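Local coordinates for protein esterase (Xanthomonas oryzae pv. oryzae, PDB 3H2G) that acts as an esterase that degrades the rice cell wall and serves bacterial virulence, probably with an alpha/beta-hydrolase fold, at residues D282-I287 against K291-P296; Y237-M242 against Q255-P260; Q116-V121 against Q391-Q396; Y79-W84 against A154-L159. All blocks are in the same frame, centred on the assembly; numbering follows the deposited sequence.

Overall arrangement
From the N terminus, residues 79-84 open contact 4 and residues 116-121 open contact 3 before 154-159 closes contact 4 over 69 intervening residues. The two therefore cross, and they pin helices 141-162 and 376-396 to opposite faces of one sheet, in which strands 79-85 and 119-123 are neighbours. Contact 3 closes only near the C terminus, at 391-396, and its long loop contains both remaining contacts in series: contact 2 ties helix 231-246 to residues 255-260, and contact 1 then joins 282-287 to 291-296. These last two touch each other within the helical insertion between strands 198-205 and 328-332, with centres about 37 to 42 Å from those of contacts 3 and 4.

Contact 1: residues D282-I287 against K291-P296; sequences DTLPSI and KSYFQP
The phenolic oxygen of Tyr293 is held by a hydrogen bond to Ser236 OG on helix 231-246, while Leu284 closes in on it with a methyl group: Leu284 CD1 stands 3.5 Å from Tyr293 OH. The other branch of the leucine, CD2, lies beside the same end of the ring, 4.2 Å from Tyr293 CE1. With chi1 at -173°, the tyrosine carries its ring back from the short helix 290-293 toward the preceding loop, and there it meets Leu284 and Pro285 one after the other along its length.

Pro285 packs obliquely against the CG-CD1 side of the ring. Its CG is 3.4 Å from Tyr293 CD1, its CD is 3.6 Å from the same carbon, and the two side chains run at about a right angle. The CD2 edge of Tyr293 points at the face of Phe294, with Tyr293 CD2 lying 3.6 Å above the centre of the Phe294 ring. Trp261 of helix 261-264 packs on both Leu284 and Pro285 and also meets the tyrosine ring, so the three belong to one buried apolar cluster in the helical insertion.

Between the two segments the chemistry is entirely apolar. The hydroxyl, approached by both leucine methyls, has its polar requirement met by Ser236, and that bond together with the proline beside CD1 should restrain the phenol from swinging.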
loop_
_atom_site.group_PDB
_atom_site.type_symbol
_atom_site.label_atom_id
_atom_site.label_comp_id
_atom_site.label_asym_id
_atom_site.label_seq_id
_atom_site.Cartn_x
_atom_site.Cartn_y
_atom_site.Cartn_z
ATOM N N ASP A 282 18.335 -12.172 -9.882
ATOM C CA ASP A 282 18.940 -12.760 -8.691
ATOM C C ASP A 282 19.882 -11.832 -7.928
ATOM O O ASP A 282 20.986 -12.238 -7.565
ATOM C CB ASP A 282 19.718 -14.028 -9.069
ATOM C CG ASP A 282 18.923 -14.963 -9.952
ATOM O OD1 ASP A 282 17.754 -15.251 -9.624
ATOM O OD2 ASP A 282 19.475 -15.420 -10.976
ATOM N N THR A 283 19.464 -10.598 -7.676
ATOM C CA THR A 283 20.324 -9.677 -6.943
ATOM C C THR A 283 20.610 -10.251 -5.559
ATOM O O THR A 283 21.716 -10.118 -5.033
ATOM C CB THR A 283 19.678 -8.292 -6.810
ATOM O OG1 THR A 283 18.449 -8.402 -6.080
ATOM C CG2 THR A 283 19.393 -7.721 -8.183
ATOM N N LEU A 284 19.600 -10.890 -4.977
ATOM C CA LEU A 284 19.727 -11.529 -3.673
ATOM C C LEU A 284 19.400 -13.004 -3.883
ATOM O O LEU A 284 18.772 -13.371 -4.876
ATOM C CB LEU A 284 18.751 -10.916 -2.665
ATOM C CG LEU A 284 18.947 -9.436 -2.323
ATOM C CD1 LEU A 284 17.948 -9.026 -1.244
ATOM C CD2 LEU A 284 20.374 -9.199 -1.847
ATOM N N PRO A 285 19.830 -13.875 -2.960
ATOM C CA PRO A 285 19.529 -15.297 -3.144
ATOM C C PRO A 285 18.036 -15.615 -3.138
ATOM O O PRO A 285 17.225 -14.836 -2.634
ATOM C CB PRO A 285 20.279 -15.961 -1.988
ATOM C CG PRO A 285 20.312 -14.892 -0.939
ATOM C CD PRO A 285 20.610 -13.649 -1.731
ATOM N N SER A 286 17.678 -16.754 -3.721
ATOM C CA SER A 286 16.289 -17.178 -3.759
ATOM C C SER A 286 15.895 -17.724 -2.383
ATOM O O SER A 286 16.757 -18.056 -1.566
ATOM C CB SER A 286 16.090 -18.233 -4.852
ATOM O OG SER A 286 17.107 -19.216 -4.808
ATOM N N ILE A 287 14.592 -17.808 -2.134
ATOM C CA ILE A 287 14.062 -18.262 -0.851
ATOM C C ILE A 287 14.587 -19.612 -0.351
ATOM O O ILE A 287 14.682 -19.836 0.855
ATOM C CB ILE A 287 12.516 -18.305 -0.898
ATOM C CG1 ILE A 287 11.951 -18.386 0.518
ATOM C CG2 ILE A 287 12.052 -19.471 -1.756
ATOM C CD1 ILE A 287 12.234 -17.145 1.355
ATOM N N LYS A 291 18.747 -19.954 4.539
ATOM C CA LYS A 291 19.663 -20.264 5.635
ATOM C C LYS A 291 21.092 -19.793 5.393
ATOM O O LYS A 291 21.901 -19.749 6.320
ATOM C CB LYS A 291 19.653 -21.763 5.937
ATOM C CG LYS A 291 18.391 -22.216 6.656
ATOM C CD LYS A 291 18.458 -23.684 7.035
ATOM C CE LYS A 291 17.196 -24.127 7.763
ATOM N NZ LYS A 291 17.249 -25.580 8.109
ATOM N N SER A 292 21.401 -19.445 4.148
ATOM C CA SER A 292 22.730 -18.957 3.813
ATOM C C SER A 292 22.692 -17.435 3.722
ATOM O O SER A 292 23.727 -16.786 3.568
ATOM C CB SER A 292 23.190 -19.544 2.477
ATOM O OG SER A 292 22.414 -19.044 1.406
ATOM N N TYR A 293 21.492 -16.873 3.828
ATOM C CA TYR A 293 21.298 -15.428 3.735
ATOM C C TYR A 293 21.341 -14.736 5.097
ATOM O O TYR A 293 22.156 -13.844 5.331
ATOM C CB TYR A 293 19.958 -15.134 3.063
ATOM C CG TYR A 293 19.734 -13.671 2.772
ATOM C CD1 TYR A 293 20.535 -12.998 1.847
ATOM C CD2 TYR A 293 18.725 -12.958 3.419
ATOM C CE1 TYR A 293 20.336 -11.649 1.572
ATOM C CE2 TYR A 293 18.516 -11.607 3.153
ATOM C CZ TYR A 293 19.327 -10.960 2.227
ATOM O OH TYR A 293 19.138 -9.630 1.957
ATOM N N PHE A 294 20.447 -15.140 5.991
ATOM C CA PHE A 294 20.399 -14.563 7.329
ATOM C C PHE A 294 21.397 -15.252 8.243
ATOM O O PHE A 294 21.721 -16.425 8.045
ATOM C CB PHE A 294 19.001 -14.732 7.936
ATOM C CG PHE A 294 17.938 -13.942 7.238
ATOM C CD1 PHE A 294 17.958 -12.552 7.269
ATOM C CD2 PHE A 294 16.913 -14.584 6.547
ATOM C CE1 PHE A 294 16.973 -11.808 6.622
ATOM C CE2 PHE A 294 15.920 -13.847 5.894
ATOM C CZ PHE A 294 15.953 -12.457 5.933
ATOM N N GLN A 295 21.891 -14.520 9.238
ATOM C CA GLN A 295 22.801 -15.103 10.218
ATOM C C GLN A 295 21.977 -16.187 10.905
ATOM O O GLN A 295 20.806 -15.969 11.221
ATOM C CB GLN A 295 23.227 -14.054 11.248
ATOM C CG GLN A 295 24.264 -13.067 10.739
ATOM C CD GLN A 295 25.630 -13.701 10.573
ATOM O OE1 GLN A 295 25.797 -14.900 10.789
ATOM N NE2 GLN A 295 26.618 -12.897 10.192
ATOM N N PRO A 296 22.570 -17.368 11.141
ATOM C CA PRO A 296 21.849 -18.466 11.795
ATOM C C PRO A 296 21.234 -18.084 13.145
ATOM O O PRO A 296 20.139 -18.535 13.480
ATOM C CB PRO A 296 22.917 -19.550 11.918
ATOM C CG PRO A 296 23.774 -19.301 10.699
ATOM C CD PRO A 296 23.918 -17.797 10.726
#

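Contact 2: residues Y237-M242 against Q255-P260; sequences YAIVAM and QVFQDP
Helix 231-246 and the irregular loop 255-260 pass with their closest alpha carbons, those of Ile239 and Val256, 8.9 Å apart, a spacing bridged by side chains. Both belong to the helical insertion between strands 198-205 and 328-332, the place where many alpha/beta-hydrolases carry a lid or cap, and a plausible site for the substrate recognition module of this esterase.

Ile239 is the residue the helix contributes. Its CG2 meets CZ and CE1 at the outer end of the Phe257 ring, while CD1 touches both residues of the loop, lying 4.1 Å from Phe257 CZ and 4.2 Å from Val256 CG1. A chi1 of -66° leaves both branches turned to the loop, with CG2 at the end of the ring. Phe257 comes from the opposite direction, and its ring is met obliquely by the isoleucine.

Val256 also supports the ring from its own side of the contact, with CG1 3.8 Å above the Phe257 ring plane and displaced toward the rim. Phe257 further meets the Tyr293 ring at about 75°. The loop itself is fastened to the segment around Tyr293 by backbone hydrogen bonds of Val256 with Gln295 and of Gln258 with Tyr293, and by the Gln258 amide, whose NE2 bonds to Phe294 O. Phe310 of helix 309-316 and Phe298 of helix 296-304 also pack against Ile239, which is thus buried among aromatic residues. Its nearest approach to the loop is CG2 to Phe257 CZ, at 3.8 Å.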
loop_
_atom_site.group_PDB
_atom_site.type_symbol
_atom_site.label_atom_id
_atom_site.label_comp_id
_atom_site.label_asym_id
_atom_site.label_seq_id
_atom_site.Cartn_x
_atom_site.Cartn_y
_atom_site.Cartn_z
ATOM N N TYR A 237 13.690 -5.790 2.976
ATOM C CA TYR A 237 13.190 -4.413 2.958
ATOM C C TYR A 237 12.663 -4.068 4.359
ATOM O O TYR A 237 12.958 -3.007 4.910
ATOM C CB TYR A 237 12.065 -4.280 1.920
ATOM C CG TYR A 237 11.825 -2.872 1.395
ATOM C CD1 TYR A 237 11.136 -2.672 0.199
ATOM C CD2 TYR A 237 12.317 -1.748 2.067
ATOM C CE1 TYR A 237 10.945 -1.393 -0.325
ATOM C CE2 TYR A 237 12.133 -0.457 1.549
ATOM C CZ TYR A 237 11.447 -0.292 0.350
ATOM O OH TYR A 237 11.271 0.961 -0.188
ATOM N N ALA A 238 11.894 -4.986 4.938
ATOM C CA ALA A 238 11.321 -4.789 6.267
ATOM C C ALA A 238 12.372 -4.587 7.356
ATOM O O ALA A 238 12.246 -3.684 8.181
ATOM C CB ALA A 238 10.428 -5.973 6.629
ATOM N N ILE A 239 13.397 -5.435 7.365
ATOM C CA ILE A 239 14.457 -5.343 8.370
ATOM C C ILE A 239 15.236 -4.031 8.265
ATOM O O ILE A 239 15.425 -3.327 9.260
ATOM C CB ILE A 239 15.435 -6.537 8.242
ATOM C CG1 ILE A 239 14.701 -7.834 8.594
ATOM C CG2 ILE A 239 16.654 -6.328 9.146
ATOM C CD1 ILE A 239 15.493 -9.098 8.297
ATOM N N VAL A 240 15.688 -3.709 7.057
ATOM C CA VAL A 240 16.443 -2.483 6.822
ATOM C C VAL A 240 15.612 -1.243 7.174
ATOM O O VAL A 240 16.106 -0.316 7.820
ATOM C CB VAL A 240 16.905 -2.405 5.344
ATOM C CG1 VAL A 240 17.473 -1.036 5.035
ATOM C CG2 VAL A 240 17.956 -3.479 5.077
ATOM N N ALA A 241 14.348 -1.235 6.760
ATOM C CA ALA A 241 13.469 -0.102 7.037
ATOM C C ALA A 241 13.179 0.046 8.528
ATOM O O ALA A 241 13.215 1.156 9.059
ATOM C CB ALA A 241 12.161 -0.247 6.261
ATOM N N MET A 242 12.896 -1.063 9.209
ATOM C CA MET A 242 12.608 -0.991 10.638
ATOM C C MET A 242 13.826 -0.505 11.417
ATOM O O MET A 242 13.684 0.163 12.440
ATOM C CB MET A 242 12.135 -2.348 11.166
ATOM C CG MET A 242 10.735 -2.730 10.697
ATOM S SD MET A 242 9.467 -1.535 11.199
ATOM C CE MET A 242 8.065 -2.080 10.219
ATOM N N GLN A 255 25.192 -8.143 11.797
ATOM C CA GLN A 255 24.600 -8.770 12.975
ATOM C C GLN A 255 23.413 -9.631 12.558
ATOM O O GLN A 255 23.074 -10.615 13.223
ATOM C CB GLN A 255 24.114 -7.705 13.962
ATOM C CG GLN A 255 25.226 -6.953 14.677
ATOM C CD GLN A 255 24.695 -5.822 15.538
ATOM O OE1 GLN A 255 23.827 -6.026 16.390
ATOM N NE2 GLN A 255 25.215 -4.623 15.321
ATOM N N VAL A 256 22.800 -9.259 11.439
ATOM C CA VAL A 256 21.618 -9.947 10.932
ATOM C C VAL A 256 21.807 -10.725 9.628
ATOM O O VAL A 256 21.195 -11.777 9.444
ATOM C CB VAL A 256 20.460 -8.933 10.735
ATOM C CG1 VAL A 256 19.258 -9.613 10.089
ATOM C CG2 VAL A 256 20.075 -8.324 12.080
ATOM N N PHE A 257 22.645 -10.212 8.731
ATOM C CA PHE A 257 22.869 -10.867 7.443
ATOM C C PHE A 257 24.278 -11.428 7.315
ATOM O O PHE A 257 25.234 -10.857 7.839
ATOM C CB PHE A 257 22.649 -9.884 6.283
ATOM C CG PHE A 257 21.338 -9.143 6.336
ATOM C CD1 PHE A 257 21.218 -7.962 7.061
ATOM C CD2 PHE A 257 20.227 -9.619 5.643
ATOM C CE1 PHE A 257 20.009 -7.261 7.098
ATOM C CE2 PHE A 257 19.014 -8.928 5.672
ATOM C CZ PHE A 257 18.908 -7.746 6.401
ATOM N N GLN A 258 24.398 -12.546 6.607
ATOM C CA GLN A 258 25.701 -13.162 6.379
ATOM C C GLN A 258 26.367 -12.405 5.233
ATOM O O GLN A 258 25.713 -11.636 4.529
ATOM C CB GLN A 258 25.538 -14.631 5.973
ATOM C CG GLN A 258 24.983 -15.547 7.055
ATOM C CD GLN A 258 25.019 -17.007 6.636
ATOM O OE1 GLN A 258 26.032 -17.487 6.126
ATOM N NE2 GLN A 258 23.920 -17.721 6.856
ATOM N N ASP A 259 27.668 -12.602 5.048
ATOM C CA ASP A 259 28.341 -11.946 3.936
ATOM C C ASP A 259 28.021 -12.785 2.704
ATOM O O ASP A 259 27.714 -13.972 2.822
ATOM C CB ASP A 259 29.859 -11.880 4.162
ATOM C CG ASP A 259 30.445 -13.193 4.648
ATOM O OD1 ASP A 259 29.744 -14.229 4.605
ATOM O OD2 ASP A 259 31.622 -13.185 5.071
ATOM N N PRO A 260 28.066 -12.181 1.505
ATOM C CA PRO A 260 28.389 -10.785 1.201
ATOM C C PRO A 260 27.146 -9.896 1.254
ATOM O O PRO A 260 27.198 -8.709 0.938
ATOM C CB PRO A 260 28.945 -10.881 -0.213
ATOM C CG PRO A 260 28.027 -11.882 -0.823
ATOM C CD PRO A 260 27.911 -12.955 0.259
#

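Contact 3: residues Q116-V121 against Q391-Q396; sequences QGYVVV and QLLDKQ
Tyr118 and Asp394 approach at about a right angle as side chains, yet their flat groups are nearly coplanar, the phenol ring and the carboxylate being 29° apart. Asp394 OD1 lies at the edge of the ring and accepts a short hydrogen bond from Tyr118 OH of 2.6 Å. The hydroxyl meets this oxygen on its anti side, 24° out of the carboxylate plane. Asp394 keeps CG beside its backbone N (chi1 -74°), which swings the carboxylate to the hydroxyl although its CB does not point at the tyrosine.

Leu393 crosses the ring obliquely. Its CB is 3.3 Å from Tyr118 OH and 3.9 Å from Tyr118 CZ, and the leucine side chain also touches Ala201 of strand 198-205. The tyrosine thus rests on residues 393-394 of helix 376-396 through both a polar and an apolar neighbour. Just before the tyrosine, Gly117 is the C-prime residue of the Schellman motif that ends helix 108-114; Tyr118 leads into strand 119-123, its side chain against Pro80 and Arg397.

With the phenol as donor, the bond is consistent with an ionised Asp394, a strong acceptor that anchors the buried hydroxyl where the C-terminal helix meets the sheet.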
loop_
_atom_site.group_PDB
_atom_site.type_symbol
_atom_site.label_atom_id
_atom_site.label_comp_id
_atom_site.label_asym_id
_atom_site.label_seq_id
_atom_site.Cartn_x
_atom_site.Cartn_y
_atom_site.Cartn_z
ATOM N N GLN A 116 -14.772 5.887 -13.462
ATOM C CA GLN A 116 -16.133 5.744 -12.969
ATOM C C GLN A 116 -16.555 6.898 -12.062
ATOM O O GLN A 116 -17.597 6.827 -11.405
ATOM C CB GLN A 116 -16.289 4.413 -12.227
ATOM C CG GLN A 116 -16.178 3.182 -13.114
ATOM C CD GLN A 116 -17.143 3.204 -14.292
ATOM O OE1 GLN A 116 -18.267 3.702 -14.186
ATOM N NE2 GLN A 116 -16.713 2.645 -15.418
ATOM N N GLY A 117 -15.743 7.949 -12.009
ATOM C CA GLY A 117 -16.098 9.106 -11.201
ATOM C C GLY A 117 -15.413 9.261 -9.859
ATOM O O GLY A 117 -15.773 10.142 -9.081
ATOM N N TYR A 118 -14.437 8.409 -9.571
ATOM C CA TYR A 118 -13.718 8.503 -8.308
ATOM C C TYR A 118 -12.470 9.366 -8.446
ATOM O O TYR A 118 -11.655 9.148 -9.337
ATOM C CB TYR A 118 -13.285 7.116 -7.816
ATOM C CG TYR A 118 -14.409 6.226 -7.344
ATOM C CD1 TYR A 118 -15.175 5.493 -8.248
ATOM C CD2 TYR A 118 -14.707 6.118 -5.985
ATOM C CE1 TYR A 118 -16.210 4.671 -7.812
ATOM C CE2 TYR A 118 -15.743 5.301 -5.536
ATOM C CZ TYR A 118 -16.488 4.581 -6.454
ATOM O OH TYR A 118 -17.513 3.777 -6.019
ATOM N N VAL A 119 -12.326 10.361 -7.576
ATOM C CA VAL A 119 -11.121 11.180 -7.593
ATOM C C VAL A 119 -10.143 10.315 -6.805
ATOM O O VAL A 119 -10.452 9.880 -5.694
ATOM C CB VAL A 119 -11.328 12.532 -6.874
ATOM C CG1 VAL A 119 -9.999 13.274 -6.757
ATOM C CG2 VAL A 119 -12.320 13.382 -7.651
ATOM N N VAL A 120 -8.980 10.038 -7.383
ATOM C CA VAL A 120 -8.007 9.185 -6.717
ATOM C C VAL A 120 -6.733 9.930 -6.353
ATOM O O VAL A 120 -6.123 10.580 -7.197
ATOM C CB VAL A 120 -7.637 7.972 -7.604
ATOM C CG1 VAL A 120 -6.694 7.040 -6.848
ATOM C CG2 VAL A 120 -8.893 7.223 -8.019
ATOM N N VAL A 121 -6.343 9.830 -5.086
ATOM C CA VAL A 121 -5.134 10.481 -4.601
ATOM C C VAL A 121 -4.243 9.458 -3.915
ATOM O O VAL A 121 -4.697 8.718 -3.044
ATOM C CB VAL A 121 -5.449 11.585 -3.573
ATOM C CG1 VAL A 121 -4.152 12.275 -3.153
ATOM C CG2 VAL A 121 -6.423 12.589 -4.162
ATOM N N GLN A 391 -19.025 -3.955 -4.602
ATOM C CA GLN A 391 -19.681 -4.345 -3.358
ATOM C C GLN A 391 -19.741 -3.325 -2.230
ATOM O O GLN A 391 -20.644 -3.394 -1.391
ATOM C CB GLN A 391 -19.061 -5.645 -2.840
ATOM C CG GLN A 391 -19.438 -6.864 -3.679
ATOM C CD GLN A 391 -18.793 -8.146 -3.185
ATOM O OE1 GLN A 391 -18.652 -8.358 -1.981
ATOM N NE2 GLN A 391 -18.412 -9.014 -4.117
ATOM N N LEU A 392 -18.804 -2.382 -2.197
ATOM C CA LEU A 392 -18.804 -1.387 -1.126
ATOM C C LEU A 392 -18.712 0.073 -1.562
ATOM O O LEU A 392 -19.585 0.870 -1.236
ATOM C CB LEU A 392 -17.668 -1.663 -0.135
ATOM C CG LEU A 392 -17.526 -0.630 0.998
ATOM C CD1 LEU A 392 -18.772 -0.657 1.880
ATOM C CD2 LEU A 392 -16.284 -0.930 1.826
ATOM N N LEU A 393 -17.649 0.422 -2.282
ATOM C CA LEU A 393 -17.444 1.804 -2.706
ATOM C C LEU A 393 -18.642 2.443 -3.407
ATOM O O LEU A 393 -19.089 3.519 -3.007
ATOM C CB LEU A 393 -16.205 1.906 -3.604
ATOM C CG LEU A 393 -14.900 1.299 -3.073
ATOM C CD1 LEU A 393 -13.772 1.654 -4.034
ATOM C CD2 LEU A 393 -14.583 1.815 -1.674
ATOM N N ASP A 394 -19.162 1.791 -4.444
ATOM C CA ASP A 394 -20.304 2.340 -5.176
ATOM C C ASP A 394 -21.497 2.599 -4.264
ATOM O O ASP A 394 -22.199 3.596 -4.415
ATOM C CB ASP A 394 -20.757 1.397 -6.299
ATOM C CG ASP A 394 -19.817 1.397 -7.492
ATOM O OD1 ASP A 394 -18.996 2.330 -7.629
ATOM O OD2 ASP A 394 -19.920 0.459 -8.309
ATOM N N LYS A 395 -21.722 1.699 -3.314
ATOM C CA LYS A 395 -22.852 1.824 -2.400
ATOM C C LYS A 395 -22.723 2.957 -1.382
ATOM O O LYS A 395 -23.725 3.412 -0.827
ATOM C CB LYS A 395 -23.071 0.488 -1.685
ATOM C CG LYS A 395 -23.312 -0.657 -2.665
ATOM C CD LYS A 395 -23.614 -1.972 -1.967
ATOM C CE LYS A 395 -23.853 -3.079 -2.986
ATOM N NZ LYS A 395 -24.155 -4.383 -2.333
ATOM N N GLN A 396 -21.501 3.425 -1.148
ATOM C CA GLN A 396 -21.282 4.493 -0.180
ATOM C C GLN A 396 -21.098 5.874 -0.804
ATOM O O GLN A 396 -20.941 6.861 -0.087
ATOM C CB GLN A 396 -20.072 4.162 0.698
ATOM C CG GLN A 396 -20.239 2.884 1.512
ATOM C CD GLN A 396 -21.397 2.971 2.493
ATOM O OE1 GLN A 396 -21.339 3.709 3.477
ATOM N NE2 GLN A 396 -22.460 2.225 2.221
#

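Contact 4: residues Y79-W84 against A154-L159; sequences YPLLGW and AARSVL
Leu81 stretches away from the strand with chi1 at 178°, which sends CG to helix 141-162, and chi2 at 63° then splits its methyls, CD1 toward Leu159 and CD2 toward Arg156. Arg156 leaves the helix with CG beside its backbone N (chi1 -84°) and then runs extended from CG to NE. The two chains cross obliquely. The leucine methyl CD2 settles against the middle of the arginine, 3.7 Å from Arg156 NE and 4.1 Å from Arg156 CG. Here a methyl packs against the CG-to-NE part of the arginine, obliquely to the guanidinium.

The second methyl works with the helix core, Leu81 CD1 standing 4.3 Å from Leu159 CD1. One leucine thereby spans two residues almost a helical turn apart, 156 and 159. Arg156 continues past it, and its NH1 bonds to the backbone carbonyl oxygen of Glu196, which holds the far end of the group; the side chain also touches Val170. That bond probably helps hold the arginine extended across Leu81.

On the sheet side, Leu81 also packs against Val119 and Val121 of strand 119-123, and Ala155 of the helix meets Val121 as well, extending the apolar layer over two adjacent strands. In chain order helix 141-162 joins strand 119-123 to strand 169-175, with strand 79-85 lying between those two in the sheet. The helix is therefore the connection of a beta-alpha-beta crossover that passes over a neighbouring parallel strand, as is usual in the core of the alpha/beta-hydrolase fold.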
loop_
_atom_site.group_PDB
_atom_site.type_symbol
_atom_site.label_atom_id
_atom_site.label_comp_id
_atom_site.label_asym_id
_atom_site.label_seq_id
_atom_site.Cartn_x
_atom_site.Cartn_y
_atom_site.Cartn_z
ATOM N N TYR A 79 -17.808 14.362 -6.925
ATOM C CA TYR A 79 -17.098 13.087 -6.882
ATOM C C TYR A 79 -16.572 12.748 -5.499
ATOM O O TYR A 79 -16.196 13.631 -4.732
ATOM C CB TYR A 79 -15.885 13.114 -7.816
ATOM C CG TYR A 79 -16.147 13.671 -9.189
ATOM C CD1 TYR A 79 -16.956 12.991 -10.096
ATOM C CD2 TYR A 79 -15.576 14.878 -9.585
ATOM C CE1 TYR A 79 -17.191 13.503 -11.372
ATOM C CE2 TYR A 79 -15.803 15.399 -10.855
ATOM C CZ TYR A 79 -16.611 14.707 -11.743
ATOM O OH TYR A 79 -16.843 15.227 -12.995
ATOM N N PRO A 80 -16.535 11.451 -5.164
ATOM C CA PRO A 80 -16.019 11.048 -3.855
ATOM C C PRO A 80 -14.491 11.114 -3.971
ATOM O O PRO A 80 -13.951 11.051 -5.078
ATOM C CB PRO A 80 -16.524 9.615 -3.716
ATOM C CG PRO A 80 -16.494 9.119 -5.137
ATOM C CD PRO A 80 -17.082 10.294 -5.897
ATOM N N LEU A 81 -13.804 11.261 -2.843
ATOM C CA LEU A 81 -12.346 11.328 -2.838
ATOM C C LEU A 81 -11.795 10.025 -2.272
ATOM O O LEU A 81 -12.026 9.706 -1.108
ATOM C CB LEU A 81 -11.866 12.503 -1.980
ATOM C CG LEU A 81 -10.346 12.664 -1.850
ATOM C CD1 LEU A 81 -9.743 12.942 -3.211
ATOM C CD2 LEU A 81 -10.025 13.803 -0.887
ATOM N N LEU A 82 -11.069 9.279 -3.100
ATOM C CA LEU A 82 -10.497 8.002 -2.682
ATOM C C LEU A 82 -8.986 8.077 -2.482
ATOM O O LEU A 82 -8.243 8.347 -3.425
ATOM C CB LEU A 82 -10.814 6.923 -3.725
ATOM C CG LEU A 82 -10.209 5.534 -3.490
ATOM C CD1 LEU A 82 -10.793 4.926 -2.229
ATOM C CD2 LEU A 82 -10.499 4.642 -4.693
ATOM N N GLY A 83 -8.544 7.847 -1.247
ATOM C CA GLY A 83 -7.121 7.858 -0.946
ATOM C C GLY A 83 -6.608 6.463 -1.237
ATOM O O GLY A 83 -7.224 5.477 -0.825
ATOM N N TRP A 84 -5.482 6.375 -1.937
ATOM C CA TRP A 84 -4.919 5.088 -2.328
ATOM C C TRP A 84 -3.510 4.801 -1.820
ATOM O O TRP A 84 -2.642 5.677 -1.822
ATOM C CB TRP A 84 -4.931 4.986 -3.862
ATOM C CG TRP A 84 -4.236 3.774 -4.409
ATOM C CD1 TRP A 84 -2.945 3.695 -4.867
ATOM C CD2 TRP A 84 -4.788 2.461 -4.538
ATOM N NE1 TRP A 84 -2.665 2.410 -5.271
ATOM C CE2 TRP A 84 -3.778 1.633 -5.079
ATOM C CE3 TRP A 84 -6.040 1.902 -4.247
ATOM C CZ2 TRP A 84 -3.984 0.272 -5.335
ATOM C CZ3 TRP A 84 -6.244 0.549 -4.502
ATOM C CH2 TRP A 84 -5.219 -0.250 -5.042
ATOM N N ALA A 154 -3.175 18.060 0.417
ATOM C CA ALA A 154 -2.583 18.814 -0.686
ATOM C C ALA A 154 -3.405 18.668 -1.966
ATOM O O ALA A 154 -3.602 19.636 -2.702
ATOM C CB ALA A 154 -1.151 18.356 -0.919
ATOM N N ALA A 155 -3.884 17.456 -2.233
ATOM C CA ALA A 155 -4.699 17.215 -3.418
ATOM C C ALA A 155 -5.963 18.071 -3.368
ATOM O O ALA A 155 -6.416 18.583 -4.390
ATOM C CB ALA A 155 -5.071 15.735 -3.511
ATOM N N ARG A 156 -6.542 18.220 -2.179
ATOM C CA ARG A 156 -7.747 19.028 -2.032
ATOM C C ARG A 156 -7.485 20.479 -2.427
ATOM O O ARG A 156 -8.384 21.172 -2.912
ATOM C CB ARG A 156 -8.274 18.950 -0.592
ATOM C CG ARG A 156 -9.149 17.725 -0.350
ATOM C CD ARG A 156 -9.621 17.633 1.097
ATOM N NE ARG A 156 -10.752 16.718 1.243
ATOM C CZ ARG A 156 -11.296 16.386 2.410
ATOM N NH1 ARG A 156 -10.811 16.891 3.533
ATOM N NH2 ARG A 156 -12.333 15.560 2.452
ATOM N N SER A 157 -6.256 20.939 -2.217
ATOM C CA SER A 157 -5.898 22.301 -2.589
ATOM C C SER A 157 -5.854 22.395 -4.113
ATOM O O SER A 157 -6.300 23.384 -4.700
ATOM C CB SER A 157 -4.543 22.682 -1.992
ATOM O OG SER A 157 -4.625 22.722 -0.578
ATOM N N VAL A 158 -5.323 21.358 -4.754
ATOM C CA VAL A 158 -5.262 21.338 -6.210
ATOM C C VAL A 158 -6.695 21.324 -6.739
ATOM O O VAL A 158 -7.040 22.062 -7.662
ATOM C CB VAL A 158 -4.523 20.080 -6.737
ATOM C CG1 VAL A 158 -4.590 20.033 -8.264
ATOM C CG2 VAL A 158 -3.074 20.098 -6.277
ATOM N N LEU A 159 -7.530 20.485 -6.135
ATOM C CA LEU A 159 -8.923 20.362 -6.544
ATOM C C LEU A 159 -9.709 21.655 -6.320
ATOM O O LEU A 159 -10.560 22.015 -7.137
ATOM C CB LEU A 159 -9.579 19.197 -5.798
ATOM C CG LEU A 159 -8.956 17.839 -6.145
ATOM C CD1 LEU A 159 -9.272 16.818 -5.062
ATOM C CD2 LEU A 159 -9.468 17.383 -7.511
#